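Local coordinates for uncharacterized protein (Bacteroides fragilis, PDB 3NNG) that is of unknown function but folds as a calcium-binding F5/8 type C domain, a kind of module that in relatives often binds carbohydrates or lipids, at residues S20-S25 / T66-P71; C62-V67 / K136-N141; Y89-A94 / L113-F118. The protein carries 1 engineered substitution. All blocks are in the same frame, centred on the assembly; numbering follows the deposited sequence.

Interaction 1: residues S20-S25 / T66-P71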
loop_
_atom_site.group_PDB
_atom_site.type_symbol
_atom_site.label_atom_id
_atom_site.label_comp_id
_atom_site.label_asym_id
_atom_site.label_seq_id
_atom_site.Cartn_x
_atom_site.Cartn_y
_atom_site.Cartn_z
ATOM N N SER A 20 12.471 1.092 -6.788
ATOM C CA SER A 20 12.736 0.879 -8.213
ATOM C C SER A 20 12.961 -0.578 -8.620
ATOM O O SER A 20 12.863 -0.905 -9.797
ATOM C CB SER A 20 13.937 1.716 -8.665
ATOM O OG SER A 20 15.112 1.265 -8.024
ATOM N N ALA A 21 13.280 -1.448 -7.668
ATOM C CA ALA A 21 13.486 -2.855 -8.000
ATOM C C ALA A 21 12.386 -3.734 -7.421
ATOM O O ALA A 21 12.442 -4.959 -7.506
ATOM C CB ALA A 21 14.881 -3.337 -7.544
ATOM N N TRP A 22 11.387 -3.102 -6.818
ATOM C CA TRP A 22 10.188 -3.817 -6.396
ATOM C C TRP A 22 9.457 -4.480 -7.563
ATOM O O TRP A 22 9.480 -4.002 -8.708
ATOM C CB TRP A 22 9.234 -2.864 -5.683
ATOM C CG TRP A 22 9.695 -2.494 -4.322
ATOM C CD1 TRP A 22 10.914 -2.788 -3.743
ATOM C CD2 TRP A 22 8.954 -1.755 -3.352
ATOM N NE1 TRP A 22 10.964 -2.266 -2.465
ATOM C CE2 TRP A 22 9.775 -1.626 -2.206
ATOM C CE3 TRP A 22 7.671 -1.187 -3.339
ATOM C CZ2 TRP A 22 9.347 -0.967 -1.064
ATOM C CZ3 TRP A 22 7.257 -0.527 -2.212
ATOM C CH2 TRP A 22 8.091 -0.420 -1.085
ATOM N N SER A 23 8.797 -5.588 -7.260
ATOM C CA SER A 23 7.963 -6.291 -8.231
ATOM C C SER A 23 6.540 -6.285 -7.667
ATOM O O SER A 23 6.256 -6.945 -6.670
ATOM C CB SER A 23 8.488 -7.720 -8.430
ATOM O OG SER A 23 7.721 -8.439 -9.380
ATOM N N VAL A 24 5.656 -5.518 -8.291
ATOM C CA VAL A 24 4.356 -5.236 -7.691
ATOM C C VAL A 24 3.209 -5.876 -8.463
ATOM O O VAL A 24 3.303 -6.078 -9.672
ATOM C CB VAL A 24 4.108 -3.708 -7.578
ATOM C CG1 VAL A 24 5.286 -3.026 -6.883
ATOM C CG2 VAL A 24 3.880 -3.097 -8.951
ATOM N N SER A 25 2.124 -6.181 -7.761
ATOM C CA SER A 25 0.915 -6.718 -8.398
ATOM C C SER A 25 -0.303 -6.334 -7.574
ATOM O O SER A 25 -0.162 -5.812 -6.476
ATOM C CB SER A 25 0.998 -8.245 -8.495
ATOM O OG SER A 25 1.202 -8.817 -7.215
ATOM N N THR A 66 3.663 -6.131 -3.021
ATOM C CA THR A 66 5.013 -5.918 -3.530
ATOM C C THR A 66 5.987 -6.995 -3.044
ATOM O O THR A 66 6.011 -7.353 -1.856
ATOM C CB THR A 66 5.563 -4.504 -3.183
ATOM O OG1 THR A 66 6.877 -4.349 -3.738
ATOM C CG2 THR A 66 5.630 -4.294 -1.665
ATOM N N VAL A 67 6.761 -7.532 -3.980
ATOM C CA VAL A 67 7.932 -8.328 -3.640
ATOM C C VAL A 67 9.106 -7.362 -3.562
ATOM O O VAL A 67 9.463 -6.735 -4.559
ATOM C CB VAL A 67 8.234 -9.387 -4.726
ATOM C CG1 VAL A 67 9.292 -10.370 -4.234
ATOM C CG2 VAL A 67 6.964 -10.125 -5.126
ATOM N N LEU A 68 9.682 -7.209 -2.374
ATOM C CA LEU A 68 10.831 -6.331 -2.197
ATOM C C LEU A 68 12.064 -7.041 -2.723
ATOM O O LEU A 68 12.191 -8.246 -2.547
ATOM C CB LEU A 68 11.011 -5.968 -0.714
ATOM C CG LEU A 68 9.913 -5.082 -0.083
ATOM C CD1 LEU A 68 8.581 -5.808 0.052
ATOM C CD2 LEU A 68 10.344 -4.527 1.283
ATOM N N ASP A 69 12.967 -6.322 -3.379
ATOM C CA ASP A 69 14.224 -6.954 -3.792
ATOM C C ASP A 69 15.183 -7.061 -2.603
ATOM O O ASP A 69 15.933 -8.023 -2.494
ATOM C CB ASP A 69 14.897 -6.160 -4.912
ATOM C CG ASP A 69 15.142 -4.708 -4.529
ATOM O OD1 ASP A 69 14.159 -3.966 -4.301
ATOM O OD2 ASP A 69 16.319 -4.306 -4.464
ATOM N N ARG A 70 15.156 -6.061 -1.721
ATOM C CA ARG A 70 15.935 -6.093 -0.483
ATOM C C ARG A 70 14.979 -6.073 0.700
ATOM O O ARG A 70 14.318 -5.067 0.959
ATOM C CB ARG A 70 16.881 -4.888 -0.398
ATOM C CG ARG A 70 17.481 -4.662 0.995
ATOM C CD ARG A 70 18.363 -3.389 1.069
ATOM N NE ARG A 70 17.589 -2.150 0.977
ATOM C CZ ARG A 70 16.995 -1.557 2.012
ATOM N NH1 ARG A 70 17.070 -2.079 3.227
ATOM N NH2 ARG A 70 16.316 -0.435 1.835
ATOM N N PRO A 71 14.904 -7.188 1.432
ATOM C CA PRO A 71 14.027 -7.248 2.609
ATOM C C PRO A 71 14.369 -6.173 3.639
ATOM O O PRO A 71 15.535 -5.789 3.796
ATOM C CB PRO A 71 14.294 -8.631 3.201
ATOM C CG PRO A 71 15.058 -9.394 2.182
ATOM C CD PRO A 71 15.515 -8.483 1.087
HETATM O O HOH W 1 13.971 -1.268 -4.947
HETATM O O HOH W 2 11.486 -7.522 -6.396
HETATM O O HOH W 3 13.566 -3.379 -1.125
#

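Interaction 2: residues C62-V67 / K136-N141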
loop_
_atom_site.group_PDB
_atom_site.type_symbol
_atom_site.label_atom_id
_atom_site.label_comp_id
_atom_site.label_asym_id
_atom_site.label_seq_id
_atom_site.Cartn_x
_atom_site.Cartn_y
_atom_site.Cartn_z
ATOM N N CYS A 62 -9.686 -7.215 -2.867
ATOM C CA CYS A 62 -9.111 -5.911 -3.196
ATOM C C CYS A 62 -7.775 -5.752 -2.492
ATOM O O CYS A 62 -7.730 -5.593 -1.266
ATOM C CB CYS A 62 -10.059 -4.794 -2.756
ATOM S SG CYS A 62 -9.502 -3.122 -3.222
ATOM N N TRP A 63 -6.685 -5.802 -3.249
ATOM C CA TRP A 63 -5.365 -5.798 -2.616
ATOM C C TRP A 63 -4.235 -5.343 -3.546
ATOM O O TRP A 63 -4.363 -5.372 -4.777
ATOM C CB TRP A 63 -5.060 -7.172 -2.004
ATOM C CG TRP A 63 -5.150 -8.312 -2.992
ATOM C CD1 TRP A 63 -6.228 -9.125 -3.214
ATOM C CD2 TRP A 63 -4.124 -8.751 -3.897
ATOM N NE1 TRP A 63 -5.939 -10.038 -4.204
ATOM C CE2 TRP A 63 -4.653 -9.831 -4.635
ATOM C CE3 TRP A 63 -2.812 -8.326 -4.164
ATOM C CZ2 TRP A 63 -3.915 -10.495 -5.619
ATOM C CZ3 TRP A 63 -2.081 -8.988 -5.142
ATOM C CH2 TRP A 63 -2.633 -10.061 -5.854
ATOM N N TRP A 64 -3.143 -4.900 -2.935
ATOM C CA TRP A 64 -1.952 -4.474 -3.653
ATOM C C TRP A 64 -0.752 -5.131 -2.961
ATOM O O TRP A 64 -0.712 -5.242 -1.735
ATOM C CB TRP A 64 -1.854 -2.938 -3.666
ATOM C CG TRP A 64 -0.655 -2.363 -4.414
ATOM C CD1 TRP A 64 -0.637 -1.815 -5.686
ATOM C CD2 TRP A 64 0.682 -2.237 -3.908
ATOM N NE1 TRP A 64 0.636 -1.367 -5.989
ATOM C CE2 TRP A 64 1.463 -1.629 -4.928
ATOM C CE3 TRP A 64 1.295 -2.583 -2.694
ATOM C CZ2 TRP A 64 2.820 -1.372 -4.764
ATOM C CZ3 TRP A 64 2.655 -2.326 -2.533
ATOM C CH2 TRP A 64 3.401 -1.723 -3.563
ATOM N N ASN A 65 0.211 -5.589 -3.749
ATOM C CA ASN A 65 1.269 -6.457 -3.238
ATOM C C ASN A 65 2.603 -6.045 -3.824
ATOM O O ASN A 65 2.664 -5.641 -4.991
ATOM C CB ASN A 65 0.979 -7.911 -3.622
ATOM C CG ASN A 65 1.950 -8.897 -2.992
ATOM O OD1 ASN A 65 3.038 -9.156 -3.523
ATOM N ND2 ASN A 65 1.559 -9.457 -1.859
ATOM N N THR A 66 3.663 -6.131 -3.021
ATOM C CA THR A 66 5.013 -5.918 -3.530
ATOM C C THR A 66 5.987 -6.995 -3.044
ATOM O O THR A 66 6.011 -7.353 -1.856
ATOM C CB THR A 66 5.563 -4.504 -3.183
ATOM O OG1 THR A 66 6.877 -4.349 -3.738
ATOM C CG2 THR A 66 5.630 -4.294 -1.665
ATOM N N VAL A 67 6.761 -7.532 -3.980
ATOM C CA VAL A 67 7.932 -8.328 -3.640
ATOM C C VAL A 67 9.106 -7.362 -3.562
ATOM O O VAL A 67 9.463 -6.735 -4.559
ATOM C CB VAL A 67 8.234 -9.387 -4.726
ATOM C CG1 VAL A 67 9.292 -10.370 -4.234
ATOM C CG2 VAL A 67 6.964 -10.125 -5.126
ATOM N N LYS A 136 10.073 -9.676 3.113
ATOM C CA LYS A 136 10.426 -9.858 1.691
ATOM C C LYS A 136 9.244 -9.542 0.779
ATOM O O LYS A 136 9.425 -9.085 -0.347
ATOM C CB LYS A 136 10.933 -11.285 1.427
ATOM C CG LYS A 136 11.444 -11.558 -0.005
ATOM C CD LYS A 136 12.512 -10.555 -0.394
ATOM C CE LYS A 136 13.380 -11.041 -1.544
ATOM N NZ LYS A 136 12.736 -11.039 -2.879
ATOM N N GLU A 137 8.035 -9.771 1.283
ATOM C CA GLU A 137 6.810 -9.486 0.537
ATOM C C GLU A 137 5.770 -8.774 1.435
ATOM O O GLU A 137 5.612 -9.117 2.607
ATOM C CB GLU A 137 6.241 -10.800 -0.023
ATOM C CG GLU A 137 5.265 -10.644 -1.164
ATOM C CD GLU A 137 5.053 -11.949 -1.932
ATOM O OE1 GLU A 137 5.627 -12.984 -1.504
ATOM O OE2 GLU A 137 4.312 -11.932 -2.951
ATOM N N PHE A 138 5.067 -7.792 0.878
ATOM C CA PHE A 138 4.105 -6.982 1.627
ATOM C C PHE A 138 2.810 -6.934 0.842
ATOM O O PHE A 138 2.827 -6.658 -0.357
ATOM C CB PHE A 138 4.670 -5.566 1.807
ATOM C CG PHE A 138 3.686 -4.544 2.352
ATOM C CD1 PHE A 138 2.771 -3.925 1.521
ATOM C CD2 PHE A 138 3.749 -4.137 3.682
ATOM C CE1 PHE A 138 1.895 -2.962 2.004
ATOM C CE2 PHE A 138 2.878 -3.182 4.182
ATOM C CZ PHE A 138 1.947 -2.579 3.337
ATOM N N ARG A 139 1.691 -7.220 1.508
ATOM C CA ARG A 139 0.371 -7.080 0.886
ATOM C C ARG A 139 -0.540 -6.197 1.721
ATOM O O ARG A 139 -0.595 -6.333 2.948
ATOM C CB ARG A 139 -0.309 -8.438 0.665
ATOM C CG ARG A 139 -1.630 -8.330 -0.147
ATOM C CD ARG A 139 -2.088 -9.692 -0.716
ATOM N NE ARG A 139 -1.062 -10.314 -1.554
ATOM C CZ ARG A 139 -1.298 -11.303 -2.421
ATOM N NH1 ARG A 139 -2.525 -11.784 -2.580
ATOM N NH2 ARG A 139 -0.305 -11.820 -3.134
ATOM N N ILE A 140 -1.268 -5.304 1.058
ATOM C CA ILE A 140 -2.313 -4.557 1.731
ATOM C C ILE A 140 -3.701 -4.927 1.203
ATOM O O ILE A 140 -4.027 -4.667 0.045
ATOM C CB ILE A 140 -2.049 -3.024 1.685
ATOM C CG1 ILE A 140 -3.159 -2.252 2.400
ATOM C CG2 ILE A 140 -1.860 -2.534 0.255
ATOM C CD1 ILE A 140 -2.818 -0.772 2.648
ATOM N N ASN A 141 -4.506 -5.561 2.053
ATOM C CA ASN A 141 -5.890 -5.893 1.718
ATOM C C ASN A 141 -6.802 -4.734 2.103
ATOM O O ASN A 141 -6.983 -4.455 3.301
ATOM C CB ASN A 141 -6.324 -7.171 2.445
ATOM C CG ASN A 141 -5.596 -8.406 1.929
ATOM O OD1 ASN A 141 -5.579 -8.660 0.724
ATOM N ND2 ASN A 141 -4.983 -9.172 2.836
#

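Interaction 3: residues Y89-A94 / L113-F118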
loop_
_atom_site.group_PDB
_atom_site.type_symbol
_atom_site.label_atom_id
_atom_site.label_comp_id
_atom_site.label_asym_id
_atom_site.label_seq_id
_atom_site.Cartn_x
_atom_site.Cartn_y
_atom_site.Cartn_z
ATOM N N TYR A 89 -13.604 7.711 -2.901
ATOM C CA TYR A 89 -12.947 6.418 -3.160
ATOM C C TYR A 89 -11.545 6.279 -2.569
ATOM O O TYR A 89 -10.893 5.255 -2.748
ATOM C CB TYR A 89 -12.934 6.099 -4.656
ATOM C CG TYR A 89 -14.333 6.129 -5.236
ATOM C CD1 TYR A 89 -15.296 5.227 -4.796
ATOM C CD2 TYR A 89 -14.702 7.071 -6.194
ATOM C CE1 TYR A 89 -16.578 5.245 -5.297
ATOM C CE2 TYR A 89 -16.000 7.099 -6.704
ATOM C CZ TYR A 89 -16.926 6.177 -6.248
ATOM O OH TYR A 89 -18.212 6.164 -6.727
ATOM N N ASN A 90 -11.069 7.305 -1.867
ATOM C CA ASN A 90 -9.807 7.170 -1.148
ATOM C C ASN A 90 -9.920 6.046 -0.112
ATOM O O ASN A 90 -11.006 5.780 0.402
ATOM C CB ASN A 90 -9.431 8.475 -0.450
ATOM C CG ASN A 90 -9.099 9.589 -1.421
ATOM O OD1 ASN A 90 -9.079 10.758 -1.037
ATOM N ND2 ASN A 90 -8.825 9.237 -2.682
ATOM N N LEU A 91 -8.792 5.414 0.195
ATOM C CA LEU A 91 -8.732 4.284 1.123
ATOM C C LEU A 91 -9.151 4.713 2.525
ATOM O O LEU A 91 -8.671 5.714 3.040
ATOM C CB LEU A 91 -7.304 3.754 1.190
ATOM C CG LEU A 91 -6.975 2.263 1.313
ATOM C CD1 LEU A 91 -5.657 2.099 2.064
ATOM C CD2 LEU A 91 -8.075 1.426 1.940
ATOM N N ARG A 92 -10.009 3.918 3.151
ATOM C CA ARG A 92 -10.562 4.219 4.462
ATOM C C ARG A 92 -9.996 3.262 5.524
ATOM O O ARG A 92 -9.594 3.685 6.612
ATOM C CB ARG A 92 -12.078 4.053 4.402
ATOM C CG ARG A 92 -12.873 5.166 4.981
ATOM C CD ARG A 92 -12.428 5.510 6.376
ATOM N NE ARG A 92 -12.003 6.900 6.406
ATOM C CZ ARG A 92 -12.776 7.920 6.052
ATOM N NH1 ARG A 92 -14.025 7.704 5.657
ATOM N NH2 ARG A 92 -12.301 9.156 6.100
ATOM N N SER A 93 -9.988 1.968 5.215
ATOM C CA SER A 93 -9.440 0.977 6.144
ATOM C C SER A 93 -8.773 -0.194 5.419
ATOM O O SER A 93 -9.198 -0.594 4.334
ATOM C CB SER A 93 -10.533 0.459 7.090
ATOM O OG SER A 93 -11.595 -0.139 6.361
ATOM N N ALA A 94 -7.731 -0.749 6.025
ATOM C CA ALA A 94 -6.992 -1.830 5.383
ATOM C C ALA A 94 -6.421 -2.764 6.411
ATOM O O ALA A 94 -6.301 -2.414 7.589
ATOM C CB ALA A 94 -5.850 -1.278 4.508
ATOM N N LEU A 113 -5.865 -1.026 10.000
ATOM C CA LEU A 113 -5.405 0.353 9.886
ATOM C C LEU A 113 -6.534 1.199 9.297
ATOM O O LEU A 113 -7.168 0.793 8.315
ATOM C CB LEU A 113 -4.150 0.462 9.014
ATOM C CG LEU A 113 -2.855 -0.249 9.454
ATOM C CD1 LEU A 113 -2.573 -0.022 10.930
ATOM C CD2 LEU A 113 -2.935 -1.714 9.174
ATOM N N THR A 114 -6.781 2.359 9.914
ATOM C CA THR A 114 -7.836 3.279 9.502
ATOM C C THR A 114 -7.233 4.621 9.114
ATOM O O THR A 114 -6.302 5.092 9.758
ATOM C CB THR A 114 -8.840 3.516 10.646
ATOM O OG1 THR A 114 -9.558 2.306 10.902
ATOM C CG2 THR A 114 -9.820 4.615 10.280
ATOM N N PHE A 115 -7.763 5.235 8.065
ATOM C CA PHE A 115 -7.238 6.504 7.575
ATOM C C PHE A 115 -8.312 7.573 7.636
ATOM O O PHE A 115 -9.488 7.276 7.469
ATOM C CB PHE A 115 -6.730 6.344 6.136
ATOM C CG PHE A 115 -5.656 5.308 6.007
ATOM C CD1 PHE A 115 -4.342 5.604 6.353
ATOM C CD2 PHE A 115 -5.962 4.022 5.598
ATOM C CE1 PHE A 115 -3.369 4.643 6.268
ATOM C CE2 PHE A 115 -4.974 3.054 5.513
ATOM C CZ PHE A 115 -3.686 3.365 5.842
ATOM N N ARG A 116 -7.906 8.815 7.877
ATOM C CA ARG A 116 -8.838 9.942 7.837
ATOM C C ARG A 116 -8.894 10.510 6.425
ATOM O O ARG A 116 -8.203 10.036 5.523
ATOM C CB ARG A 116 -8.396 11.057 8.789
ATOM C CG ARG A 116 -7.671 10.596 10.043
ATOM C CD ARG A 116 -7.768 11.654 11.140
ATOM N NE ARG A 116 -6.651 11.617 12.086
ATOM C CZ ARG A 116 -6.302 10.557 12.813
ATOM N NH1 ARG A 116 -6.972 9.414 12.706
ATOM N NH2 ARG A 116 -5.271 10.638 13.646
ATOM N N ASN A 117 -9.706 11.540 6.238
ATOM C CA ASN A 117 -9.717 12.256 4.972
ATOM C C ASN A 117 -8.329 12.779 4.630
ATOM O O ASN A 117 -7.668 13.420 5.453
ATOM C CB ASN A 117 -10.733 13.393 5.002
ATOM C CG ASN A 117 -12.158 12.883 5.084
ATOM O OD1 ASN A 117 -12.403 11.678 4.982
ATOM N ND2 ASN A 117 -13.105 13.794 5.269
ATOM N N PHE A 118 -7.885 12.485 3.414
ATOM C CA PHE A 118 -6.582 12.929 2.964
ATOM C C PHE A 118 -6.577 14.439 2.717
ATOM O O PHE A 118 -7.606 15.023 2.387
ATOM C CB PHE A 118 -6.173 12.161 1.706
ATOM C CG PHE A 118 -5.925 10.699 1.958
ATOM C CD1 PHE A 118 -4.662 10.251 2.334
ATOM C CD2 PHE A 118 -6.960 9.782 1.863
ATOM C CE1 PHE A 118 -4.435 8.903 2.589
ATOM C CE2 PHE A 118 -6.739 8.440 2.115
ATOM C CZ PHE A 118 -5.470 8.000 2.489
HETATM O O HOH W 4 -9.799 7.955 4.201
#

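Interaction 1: residues S20-S25 / T66-P71
Ser23 and Val67 form an antiparallel hydrogen-bonded pair: Ser23 N donates to Val67 O at 3.0 Å, and Val67 N donates to Ser23 O at 2.8 Å, nearly straight at 173°. Val67 O takes a second proton from a water that also donates to Ala21 O, which extends the pairing past the end of the strand. Two more waters follow. One accepts from Ala21 N and donates 2.8 Å to Asp69 OD1, while another accepts from both Trp22 NE1 and Arg70 N. Asp69 lays its carboxylate against the Ala21 methyl, CB to CG 3.3 Å, and sets OD1 at the edge of the indole, 3.5 Å from Trp22 CD1. Trp22 packs inward between this polar fringe and Leu156. Thr66 CG2 lies over one face of its ring, and Leu68 CG approaches NE1 at 3.8 Å. With OG1 anti to the backbone N (chi1 -179°), Thr66 brings the hydroxyl oxygen 3.3 Å from Trp22 CE3 and 3.8 Å from Val24 CG1. That oxygen is buried without a polar partner in the model. Two direct backbone bonds join strand 23-26 to strand 63-68 of the β-sandwich here, and waters and the indole take over beyond Ser23.

Interaction 2: residues C62-V67 / K136-N141
Trp64 pairs with Ile140, and Thr66 with Phe138, in antiparallel register through four backbone hydrogen bonds. Ile140 N reaches Trp64 O at 2.8 Å, and Thr66 N reaches Phe138 O at 2.8 Å; the two return bonds, from Trp64 N and Phe138 N, complete the rings. Between and beyond these pairs the alpha carbons donate C-H...O contacts, among them Trp63 CA to Ile140 O at 3.2 Å.

Side chains alternate between two faces. On the inner one the apolar groups meet: Trp64 CB packs on Ile140 CG2 at 3.9 Å, the edge of its indole comes near Phe138 CD1, and Thr66 CG2 rests 3.8 Å from Phe138 CB. Trp64 also meets Trp51 and Phe151, and its NE1 bonds to Ala39 O. This is core packing of the jelly-roll β-sandwich expected of F5/8 type C domains, with strand 148-159 supplying other side chains of the interior.

The other face is polar and aromatic. Arg139 bends at chi3 (-57°) and lays its guanidinium flat on Trp63, planes 10° apart, a stacked cation-pi contact with CZ 3.7 Å from the centroid of the six-membered ring. NH1 sits over the middle of the indole, whose own NE1 bonds to Glu61. Asn141 OD1 flanks the ring's stem, 3.2 Å from Trp63 CB. Farther along, Asn65 lies between Arg139 and Glu137; Glu137 OE1 makes a salt bridge to Arg99. Val67 CG1 is 3.8 Å from Lys136 NZ, an ammonium bonded to Leu68 O. Lys136 and Glu137 form a classic beta bulge opposite Arg99.

Interaction 3: residues Y89-A94 / L113-F118
Leu91 and Phe115 make the tight side of this contact: Leu91 CD1 reaches Phe115 CE2 at 3.6 Å, and both side chains are buried. Phe115 is backed by Phe77 and Val79 of strand 71-79, while Leu91 leans on Thr149. Next to them Phe118 turns the edge of its ring to the backbone, CE2 3.5 Å from Leu91 O, and its CD2 touches Asn90 CB at 3.6 Å. Phe118 shares Val79 with Phe115.

Backbone pairing runs alongside. Ala94 and Leu113, an antiparallel hydrogen-bonded pair, exchange two bonds, Ala94 N to Leu113 O and Leu113 N to Ala94 O, and Phe115 N donates to Arg92 O at 2.8 Å. These bonds join the ends of the β-hairpin made by strands 93-100 and 107-114 on the edge of the domain's β-sandwich. A classic beta bulge sets Arg92 and Ser93 together opposite Thr144, and Ser93 OG bonds to the Thr144 hydroxyl.

The looser, more solvent-exposed side belongs to Arg92. Its beta carbon starts away from 113-118, but bends at chi2 (-52°) and chi3 swing the guanidinium back. NE then donates to Phe115 O at 2.8 Å, very straight (171°) and in the guanidinium plane. NH2 reaches Asn117 OD1 at the same 2.8 Å less well aligned, the angle at hydrogen only 130°. Together the two bonds hold the guanidinium edge-on to the chain at Phe115 and Asn117, where Arg116 and Asn117 are exposed. On the same exposed side Thr114 CG2 lies 3.8 Å from Arg92 O.

Interactions 1 and 2 share strand 63-68, with Thr66 and Val67 in both: strand 23-26 lies on one side of it and strand 124-144 on the other, the centres about 10 Å apart. Interaction 2 begins on the strand where interaction 1 ends, and interaction 3 is nested within the loop it closes. Interaction 3 joins strands 93-100 and 107-114; its centre is about 17 Å from that of interaction 2, yet they touch where Ile140 packs on Ala94 and Leu91. Interactions 1 and 3, centres about 23 Å apart, lie on opposite sides of the chain's centre. Residues far apart in sequence are thereby brought into one antiparallel sheet system of the domain, from strand 23-26 to 107-114.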